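Local structure of arginase, mitochondrial (Medicago truncatula, 6VSS) at residues V69-G72 with H73-S76; A84-R87 with I88-A91; V129-K132 with R133-N136; H200-P203 with F204-M208. The protein hydrolyses L-arginine to urea and L-ornithine with two manganese ions per subunit, and also converts agmatine to putrescine, working as a homohexamer. All blocks are in the same frame, centred on the assembly; numbering follows the deposited sequence. Where two conformers were deposited one is given.

Contact 1: V69-G72 with H73-S76; sequences VPLG and HHSS
Leu-71 meets both histidines of the loop that follows strand 63-69. Its CG lies 3.5 Å from ND1 of His-73, and its CD1 is 3.7 Å from CE1 of the same ring. The other methyl, CD2, reaches CD2 of His-74 at 3.7 Å. One branched side chain thus serves two imidazoles. The rings also lie against each other: CD2 of His-74 sits 4.0 Å above the plane of the His-73 ring, offset toward its rim.

A type I beta turn from Gly-72 to Ser-75 brings these groups together. Its closing bond runs from Ser-75 N to Gly-72 O, 3.1 Å long and nearly straight at 163°. The donor stands above the carbonyl plane. Ser-75 OG lies 3.1 Å from the same Gly-72 O; the hydroxyl is hydrogen-bonded to OD2 of Asp-159, and whether its one proton serves Gly-72 O is not settled. The His-73 ring is placed by its first torsion (chi1 73°), which sets CG between the backbone N and the carbonyl carbon.

Further out, His-73 NE2 is hydrogen-bonded to OD1 of Asp-131, which should fix the rotation of that ring. His-74 leans on Asn-196, a probable substrate-binding residue. Ser-76, which binds L-ornithine, is hydrogen-bonded through OG to NE2 of His-200. The residue that follows the turn thus belongs to the L-ornithine site. With His-73 facing a carboxylate, its imidazole may be polarised or its protonated form favoured, while Leu-71, just ahead of the turn, gives that ring an apolar neighbour.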
loop_
_atom_site.group_PDB
_atom_site.type_symbol
_atom_site.label_atom_id
_atom_site.label_comp_id
_atom_site.label_asym_id
_atom_site.label_seq_id
_atom_site.Cartn_x
_atom_site.Cartn_y
_atom_site.Cartn_z
ATOM N N VAL B 69 -24.514 2.840 -13.909
ATOM C CA VAL B 69 -25.513 2.585 -12.835
ATOM C C VAL B 69 -24.713 2.388 -11.553
ATOM O O VAL B 69 -24.350 1.256 -11.212
ATOM C CB VAL B 69 -26.411 1.399 -13.207
ATOM C CG1 VAL B 69 -27.526 1.235 -12.197
ATOM C CG2 VAL B 69 -26.950 1.527 -14.628
ATOM N N PRO B 70 -24.343 3.532 -10.909
ATOM C CA PRO B 70 -23.541 3.558 -9.684
ATOM C C PRO B 70 -24.364 3.179 -8.437
ATOM O O PRO B 70 -24.710 4.012 -7.685
ATOM C CB PRO B 70 -23.081 5.012 -9.633
ATOM C CG PRO B 70 -24.241 5.764 -10.288
ATOM C CD PRO B 70 -24.657 4.878 -11.429
ATOM N N LEU B 71 -24.662 1.887 -8.320
ATOM C CA LEU B 71 -25.505 1.254 -7.288
ATOM C C LEU B 71 -24.704 0.135 -6.630
ATOM O O LEU B 71 -24.218 -0.780 -7.342
ATOM C CB LEU B 71 -26.728 0.738 -8.024
ATOM C CG LEU B 71 -27.792 0.091 -7.168
ATOM C CD1 LEU B 71 -29.107 0.102 -7.923
ATOM C CD2 LEU B 71 -27.382 -1.327 -6.760
ATOM N N GLY B 72 -24.526 0.242 -5.311
ATOM C CA GLY B 72 -23.765 -0.697 -4.467
ATOM C C GLY B 72 -24.631 -1.272 -3.396
ATOM O O GLY B 72 -24.161 -2.220 -2.726
ATOM N N HIS B 73 -25.875 -0.787 -3.247
ATOM C CA HIS B 73 -26.628 -1.078 -1.999
ATOM C C HIS B 73 -27.196 -2.515 -2.015
ATOM O O HIS B 73 -27.859 -2.908 -1.036
ATOM C CB HIS B 73 -27.655 0.006 -1.689
ATOM C CG HIS B 73 -28.848 0.001 -2.588
ATOM N ND1 HIS B 73 -28.818 0.580 -3.821
ATOM C CD2 HIS B 73 -30.107 -0.461 -2.388
ATOM C CE1 HIS B 73 -30.003 0.432 -4.385
ATOM N NE2 HIS B 73 -30.836 -0.191 -3.504
ATOM N N HIS B 74 -26.993 -3.259 -3.089
ATOM C CA HIS B 74 -27.530 -4.635 -3.233
ATOM C C HIS B 74 -26.415 -5.629 -2.922
ATOM O O HIS B 74 -26.686 -6.805 -2.944
ATOM C CB HIS B 74 -28.186 -4.819 -4.627
ATOM C CG HIS B 74 -29.515 -4.158 -4.717
ATOM N ND1 HIS B 74 -30.339 -3.998 -3.605
ATOM C CD2 HIS B 74 -30.159 -3.562 -5.743
ATOM C CE1 HIS B 74 -31.438 -3.362 -3.948
ATOM N NE2 HIS B 74 -31.350 -3.063 -5.257
ATOM N N SER B 75 -25.195 -5.159 -2.674
ATOM C CA SER B 75 -24.019 -6.015 -2.382
ATOM C C SER B 75 -24.160 -6.603 -0.969
ATOM O O SER B 75 -24.711 -5.928 -0.062
ATOM C CB SER B 75 -22.732 -5.262 -2.543
ATOM O OG SER B 75 -22.631 -4.644 -3.809
ATOM N N SER B 76 -23.644 -7.804 -0.780
ATOM C CA SER B 76 -23.771 -8.607 0.459
ATOM C C SER B 76 -22.637 -8.240 1.434
ATOM O O SER B 76 -22.841 -8.390 2.643
ATOM C CB SER B 76 -23.750 -10.082 0.091
ATOM O OG SER B 76 -22.782 -10.312 -0.928
#

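Contact 2: A84-R87 with I88-A91; sequences APPR and IREA
Arg-89 folds back along helix 84-92 so that its guanidinium lies over the backbone of Pro-85 and Pro-86. Pro-85 O sits 3.8 Å above the centre of that flat group, against its face. Arg-89 NH2 is 3.4 Å from Pro-86 CA and 3.5 Å from Pro-86 CG; the Arg-89 and Pro-86 side chains meet at a slant. The bend in the arginine comes at chi3 (-69°), which turns the guanidinium back toward the two prolines. Pro-85 O still accepts the helical bond from Arg-89 N at 3.0 Å.

On another side of the helix, Ile-88 sends CD1 to within 4.2 Å of Ala-84 CB. Glu-90 stretches out beyond CG, and one water links its OE1 to Arg-87 O, donating to both at 3.0 Å and 2.8 Å.

The charged ends find partners beyond the helix. Arg-89 NH1 forms a salt bridge with Asp-118, and its NE does so with Glu-122 of the second subunit. Glu-90 OE1 is hydrogen-bonded to Gln-316 of that subunit. Within its own chain, the helix rests through Pro-85 and Arg-89 on strands 113-118 and 151-157, and through Ile-88 and Ala-91 on helix 323-339.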
loop_
_atom_site.group_PDB
_atom_site.type_symbol
_atom_site.label_atom_id
_atom_site.label_comp_id
_atom_site.label_asym_id
_atom_site.label_seq_id
_atom_site.Cartn_x
_atom_site.Cartn_y
_atom_site.Cartn_z
ATOM N N ALA B 84 -17.623 2.849 -9.097
ATOM C CA ALA B 84 -16.889 2.314 -10.259
ATOM C C ALA B 84 -17.046 3.123 -11.558
ATOM O O ALA B 84 -16.056 3.347 -12.264
ATOM C CB ALA B 84 -17.228 0.861 -10.421
ATOM N N PRO B 85 -18.249 3.505 -12.049
ATOM C CA PRO B 85 -18.329 3.940 -13.436
ATOM C C PRO B 85 -17.370 5.084 -13.822
ATOM O O PRO B 85 -16.694 4.940 -14.831
ATOM C CB PRO B 85 -19.820 4.220 -13.627
ATOM C CG PRO B 85 -20.505 3.314 -12.633
ATOM C CD PRO B 85 -19.573 3.356 -11.437
ATOM N N PRO B 86 -17.261 6.222 -13.083
ATOM C CA PRO B 86 -16.380 7.336 -13.449
ATOM C C PRO B 86 -14.901 6.933 -13.448
ATOM O O PRO B 86 -14.153 7.443 -14.272
ATOM C CB PRO B 86 -16.578 8.391 -12.341
ATOM C CG PRO B 86 -17.964 8.073 -11.823
ATOM C CD PRO B 86 -18.054 6.557 -11.904
ATOM N N ARG B 87 -14.535 5.987 -12.592
ATOM C CA ARG B 87 -13.143 5.442 -12.530
ATOM C C ARG B 87 -12.888 4.631 -13.805
ATOM O O ARG B 87 -11.842 4.783 -14.373
ATOM C CB ARG B 87 -12.916 4.644 -11.240
ATOM C CG ARG B 87 -12.805 5.529 -10.008
ATOM C CD ARG B 87 -11.511 6.324 -10.006
ATOM N NE ARG B 87 -10.394 5.508 -9.520
ATOM C CZ ARG B 87 -10.196 5.245 -8.215
ATOM N NH1 ARG B 87 -9.167 4.508 -7.819
ATOM N NH2 ARG B 87 -11.040 5.730 -7.311
ATOM N N ILE B 88 -13.877 3.859 -14.240
ATOM C CA ILE B 88 -13.721 3.075 -15.506
ATOM C C ILE B 88 -13.614 4.032 -16.701
ATOM O O ILE B 88 -12.636 3.897 -17.462
ATOM C CB ILE B 88 -14.836 2.046 -15.679
ATOM C CG1 ILE B 88 -14.850 1.017 -14.551
ATOM C CG2 ILE B 88 -14.726 1.350 -17.030
ATOM C CD1 ILE B 88 -16.198 0.283 -14.503
ATOM N N ARG B 89 -14.480 5.030 -16.843
ATOM C CA ARG B 89 -14.322 5.966 -17.996
ATOM C C ARG B 89 -12.938 6.622 -17.973
ATOM O O ARG B 89 -12.345 6.840 -19.016
ATOM C CB ARG B 89 -15.419 7.013 -18.042
ATOM C CG ARG B 89 -16.775 6.369 -18.251
ATOM C CD ARG B 89 -17.866 7.356 -18.421
ATOM N NE ARG B 89 -18.054 8.003 -17.149
ATOM C CZ ARG B 89 -18.988 7.654 -16.255
ATOM N NH1 ARG B 89 -19.858 6.711 -16.532
ATOM N NH2 ARG B 89 -19.109 8.320 -15.142
ATOM N N GLU B 90 -12.496 7.088 -16.841
ATOM C CA GLU B 90 -11.178 7.746 -16.813
ATOM C C GLU B 90 -10.123 6.744 -17.314
ATOM O O GLU B 90 -9.206 7.150 -17.994
ATOM C CB GLU B 90 -10.845 8.236 -15.407
ATOM C CG GLU B 90 -9.373 8.490 -15.296
ATOM C CD GLU B 90 -8.944 9.051 -13.972
ATOM O OE1 GLU B 90 -8.818 8.264 -13.018
ATOM O OE2 GLU B 90 -8.786 10.269 -13.904
ATOM N N ALA B 91 -10.151 5.487 -16.860
ATOM C CA ALA B 91 -9.136 4.505 -17.275
ATOM C C ALA B 91 -9.277 4.174 -18.770
ATOM O O ALA B 91 -8.271 3.928 -19.391
ATOM C CB ALA B 91 -9.192 3.296 -16.382
HETATM O O HOH W 1 -9.530 5.387 -12.999
#

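Contact 3: V129-K132 with R133-N136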
loop_
_atom_site.group_PDB
_atom_site.type_symbol
_atom_site.label_atom_id
_atom_site.label_comp_id
_atom_site.label_asym_id
_atom_site.label_seq_id
_atom_site.Cartn_x
_atom_site.Cartn_y
_atom_site.Cartn_z
ATOM N N VAL B 129 -37.121 6.581 -2.835
ATOM C CA VAL B 129 -37.628 5.638 -3.870
ATOM C C VAL B 129 -37.273 4.200 -3.458
ATOM O O VAL B 129 -36.133 3.966 -3.071
ATOM C CB VAL B 129 -37.080 6.011 -5.260
ATOM C CG1 VAL B 129 -37.527 5.024 -6.328
ATOM C CG2 VAL B 129 -37.463 7.428 -5.668
ATOM N N ASP B 130 -38.208 3.264 -3.590
ATOM C CA ASP B 130 -38.028 1.838 -3.199
ATOM C C ASP B 130 -37.269 1.140 -4.330
ATOM O O ASP B 130 -37.213 1.713 -5.446
ATOM C CB ASP B 130 -39.358 1.157 -2.861
ATOM C CG ASP B 130 -40.393 1.218 -3.972
ATOM O OD1 ASP B 130 -40.295 0.433 -4.906
ATOM O OD2 ASP B 130 -41.269 2.096 -3.909
ATOM N N ASP B 131 -36.719 -0.046 -4.059
ATOM C CA ASP B 131 -35.846 -0.775 -5.012
ATOM C C ASP B 131 -36.604 -1.252 -6.254
ATOM O O ASP B 131 -35.984 -1.340 -7.289
ATOM C CB ASP B 131 -35.147 -1.930 -4.321
ATOM C CG ASP B 131 -34.208 -1.414 -3.266
ATOM O OD1 ASP B 131 -33.483 -0.430 -3.555
ATOM O OD2 ASP B 131 -34.255 -1.977 -2.160
ATOM N N LYS B 132 -37.899 -1.521 -6.164
ATOM C CA LYS B 132 -38.709 -1.937 -7.341
ATOM C C LYS B 132 -38.761 -0.761 -8.311
ATOM O O LYS B 132 -38.491 -0.956 -9.491
ATOM C CB LYS B 132 -40.079 -2.435 -6.876
ATOM C CG LYS B 132 -41.074 -2.762 -7.981
ATOM C CD LYS B 132 -42.223 -3.661 -7.519
ATOM C CE LYS B 132 -42.679 -4.648 -8.586
ATOM N NZ LYS B 132 -42.972 -5.995 -8.023
ATOM N N ARG B 133 -39.024 0.447 -7.828
ATOM C CA ARG B 133 -39.127 1.638 -8.704
ATOM C C ARG B 133 -37.705 1.993 -9.144
ATOM O O ARG B 133 -37.488 2.313 -10.307
ATOM C CB ARG B 133 -39.863 2.746 -7.956
ATOM C CG ARG B 133 -39.824 4.088 -8.670
ATOM C CD ARG B 133 -40.940 4.261 -9.680
ATOM N NE ARG B 133 -41.181 5.641 -10.103
ATOM C CZ ARG B 133 -41.760 6.601 -9.366
ATOM N NH1 ARG B 133 -42.137 6.380 -8.115
ATOM N NH2 ARG B 133 -41.932 7.808 -9.881
ATOM N N LEU B 134 -36.719 1.853 -8.279
ATOM C CA LEU B 134 -35.315 2.066 -8.729
ATOM C C LEU B 134 -34.972 1.188 -9.954
ATOM O O LEU B 134 -34.377 1.666 -10.919
ATOM C CB LEU B 134 -34.393 1.734 -7.559
ATOM C CG LEU B 134 -33.007 2.308 -7.722
ATOM C CD1 LEU B 134 -33.132 3.818 -7.844
ATOM C CD2 LEU B 134 -32.115 1.924 -6.565
ATOM N N ALA B 135 -35.286 -0.107 -9.892
ATOM C CA ALA B 135 -35.067 -1.070 -10.993
ATOM C C ALA B 135 -35.788 -0.581 -12.262
ATOM O O ALA B 135 -35.184 -0.626 -13.339
ATOM C CB ALA B 135 -35.555 -2.414 -10.558
ATOM N N ASN B 136 -37.014 -0.087 -12.106
ATOM C CA ASN B 136 -37.816 0.445 -13.232
ATOM C C ASN B 136 -37.071 1.615 -13.874
ATOM O O ASN B 136 -37.038 1.700 -15.071
ATOM C CB ASN B 136 -39.215 0.840 -12.761
ATOM C CG ASN B 136 -40.174 -0.331 -12.719
ATOM O OD1 ASN B 136 -39.866 -1.411 -13.194
ATOM N ND2 ASN B 136 -41.339 -0.130 -12.144
#
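The chain turns from an extended Asp-130 into helix 131-146, whose first i to i+4 bond runs from Leu-134 N to Asp-130 O at 2.9 Å. Ala-135 N to Asp-131 O and Asn-136 N to Lys-132 O carry the pattern on.

Asp-130 is the N-cap. Its OD1 accepts from Arg-133 N at 3.2 Å, with an N-H...O angle of 155°. The N-H comes from above the carboxylate plane. A chi1 of 56° holds the carboxylate back over the first turn, where it can meet this amide.

Val-129 comes just before the cap and packs on the stem of Arg-133. Its CG1 is 3.4 Å from Arg-133 CG and 3.6 Å from Arg-133 CB, and the two side chains cross at about a right angle. The arginine then bends at chi2 (87°) and leads away from Val-129, and Arg-133 NH2 is hydrogen-bonded to Asn-33 of helix 25-57. Val-129 touches the same helix at Gln-32 and Ile-36.

Asp-131 and Leu-134 lie side by side and point the same way, with Asp-131 OD1 4.1 Å from Leu-134 CD2. That OD1, already engaged by His-73, has a long, weak ion pair with Arg-125. Leu-134 fills in beside it against His-73 and Ile-124.

The arrangement is a classic helix N-cap: an aspartate side chain caps an amide N-H of the first turn, and its negative charge should also suit the positive end of the helix dipole. Here it starts helix 131-146, with Asp-131 near Asn-196, which probably binds substrate.

Contact 4: H200-P203 with F204-M208; sequences HASP and FARIM
Ser-202 and Arg-206 meet twice, by a backbone bond and by their side chains. Arg-206 N donates to Ser-202 O at 3.0 Å, almost straight at 173°. One residue on, Ile-207 N donates to Pro-203 O at 3.0 Å, with the donor in the carbonyl plane and a more bent angle of 149°. Ser-202 holds the N-cap position, but its hydroxyl makes no capping bond. It is hydrogen-bonded instead to the backbone O of Tyr-190.

Van der Waals contacts come next. The Arg-206 chain is bent at chi2 (-65°) and chi3, which brings its guanidinium back over the helix start. Arg-206 NH1 comes 3.1 Å from Ser-202 CB, and Ser-202 O lies over one face of the guanidinium, offset toward its rim. Pro-203 CG is 4.1 Å from Phe-204 CD2, where the two rings meet at a slant. Ile-207 CG1 leans on Pro-203 O at 3.4 Å.

Polar and aromatic partners hold the ends of these chains. Arg-206 is bonded to the backbone O of Tyr-197 and of His-191, forms a salt bridge with Glu-209, and makes a cation-pi contact with the Tyr-197 ring. All three guanidinium nitrogens are thereby used in a buried setting. Phe-204 stacks on His-182 and meets His-160, a manganese ligand, edge-to-face.

This is the proline-led first turn of helix 203-209, set beside the dinuclear manganese site of the arginase fold. The Phe-204 side chain lies about 6 Å from a manganese ion, and Tyr-190, whose backbone O is bonded to Ser-202 OG, belongs to the L-ornithine site.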
loop_
_atom_site.group_PDB
_atom_site.type_symbol
_atom_site.label_atom_id
_atom_site.label_comp_id
_atom_site.label_asym_id
_atom_site.label_seq_id
_atom_site.Cartn_x
_atom_site.Cartn_y
_atom_site.Cartn_z
ATOM N N HIS B 200 -27.375 -8.854 -5.373
ATOM C CA HIS B 200 -26.362 -9.039 -6.444
ATOM C C HIS B 200 -26.055 -10.520 -6.673
ATOM O O HIS B 200 -25.330 -10.821 -7.636
ATOM C CB HIS B 200 -25.121 -8.220 -6.144
ATOM C CG HIS B 200 -24.205 -8.755 -5.109
ATOM N ND1 HIS B 200 -22.874 -8.386 -5.081
ATOM C CD2 HIS B 200 -24.388 -9.591 -4.067
ATOM C CE1 HIS B 200 -22.276 -8.952 -4.060
ATOM N NE2 HIS B 200 -23.173 -9.672 -3.411
ATOM N N ALA B 201 -26.677 -11.408 -5.882
ATOM C CA ALA B 201 -26.534 -12.878 -5.923
ATOM C C ALA B 201 -27.788 -13.576 -6.502
ATOM O O ALA B 201 -27.793 -14.835 -6.487
ATOM C CB ALA B 201 -26.249 -13.351 -4.504
ATOM N N SER B 202 -28.822 -12.827 -6.917
ATOM C CA SER B 202 -30.064 -13.326 -7.589
ATOM C C SER B 202 -30.381 -12.679 -8.938
ATOM O O SER B 202 -31.430 -12.984 -9.512
ATOM C CB SER B 202 -31.223 -13.142 -6.680
ATOM O OG SER B 202 -30.922 -13.826 -5.486
ATOM N N PRO B 203 -29.534 -11.817 -9.550
ATOM C CA PRO B 203 -29.950 -11.202 -10.796
ATOM C C PRO B 203 -30.401 -12.277 -11.771
ATOM O O PRO B 203 -31.376 -12.083 -12.431
ATOM C CB PRO B 203 -28.734 -10.433 -11.302
ATOM C CG PRO B 203 -27.556 -10.876 -10.435
ATOM C CD PRO B 203 -28.179 -11.375 -9.150
ATOM N N PHE B 204 -29.664 -13.374 -11.869
ATOM C CA PHE B 204 -29.931 -14.350 -12.951
ATOM C C PHE B 204 -31.127 -15.243 -12.573
ATOM O O PHE B 204 -31.723 -15.778 -13.476
ATOM C CB PHE B 204 -28.666 -15.100 -13.338
ATOM C CG PHE B 204 -27.696 -14.181 -14.032
ATOM C CD1 PHE B 204 -27.921 -13.782 -15.339
ATOM C CD2 PHE B 204 -26.645 -13.609 -13.332
ATOM C CE1 PHE B 204 -27.044 -12.902 -15.960
ATOM C CE2 PHE B 204 -25.800 -12.691 -13.942
ATOM C CZ PHE B 204 -25.985 -12.361 -15.260
ATOM N N ALA B 205 -31.459 -15.408 -11.290
ATOM C CA ALA B 205 -32.740 -16.052 -10.907
ATOM C C ALA B 205 -33.886 -15.161 -11.407
ATOM O O ALA B 205 -34.773 -15.682 -12.067
ATOM C CB ALA B 205 -32.781 -16.300 -9.421
ATOM N N ARG B 206 -33.818 -13.845 -11.182
ATOM C CA ARG B 206 -34.855 -12.895 -11.665
ATOM C C ARG B 206 -34.982 -13.058 -13.182
ATOM O O ARG B 206 -36.111 -13.241 -13.709
ATOM C CB ARG B 206 -34.485 -11.472 -11.249
ATOM C CG ARG B 206 -34.293 -11.279 -9.748
ATOM C CD ARG B 206 -35.552 -11.476 -8.923
ATOM N NE ARG B 206 -35.719 -12.842 -8.417
ATOM C CZ ARG B 206 -35.135 -13.366 -7.336
ATOM N NH1 ARG B 206 -34.291 -12.675 -6.582
ATOM N NH2 ARG B 206 -35.380 -14.631 -7.032
ATOM N N ILE B 207 -33.849 -13.064 -13.876
ATOM C CA ILE B 207 -33.829 -13.012 -15.362
ATOM C C ILE B 207 -34.486 -14.295 -15.835
ATOM O O ILE B 207 -35.483 -14.207 -16.550
ATOM C CB ILE B 207 -32.400 -12.810 -15.897
ATOM C CG1 ILE B 207 -31.918 -11.370 -15.714
ATOM C CG2 ILE B 207 -32.282 -13.265 -17.325
ATOM C CD1 ILE B 207 -30.387 -11.218 -15.768
ATOM N N MET B 208 -33.941 -15.432 -15.408
ATOM C CA MET B 208 -34.441 -16.767 -15.778
ATOM C C MET B 208 -35.925 -16.902 -15.371
ATOM O O MET B 208 -36.705 -17.338 -16.206
ATOM C CB MET B 208 -33.603 -17.870 -15.124
ATOM C CG MET B 208 -32.185 -18.026 -15.685
ATOM S SD MET B 208 -31.903 -17.592 -17.435
ATOM C CE MET B 208 -32.112 -19.230 -18.137
#

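The contacts follow one another along the chain, from contact 1 to contact 4, and all belong to the single arginase fold with its eight-stranded parallel sheet. Contact 1 is the hub. It leaves strand 63-69 and touches each of the others: contact 2 through Pro-70 and Pro-85, contact 3 through His-73 and Asp-131, contact 4 through Ser-76 and His-200. Those centres lie 16, 13 and 14 Å from its own. Contacts 2 and 4 sit on opposite sides of the chain's centre, their own centres 25 Å apart. The loop of 69-76 thus connects the subunit-facing helix 84-92, helix 131-146 and the loop leading into helix 203-209, beside the manganese site.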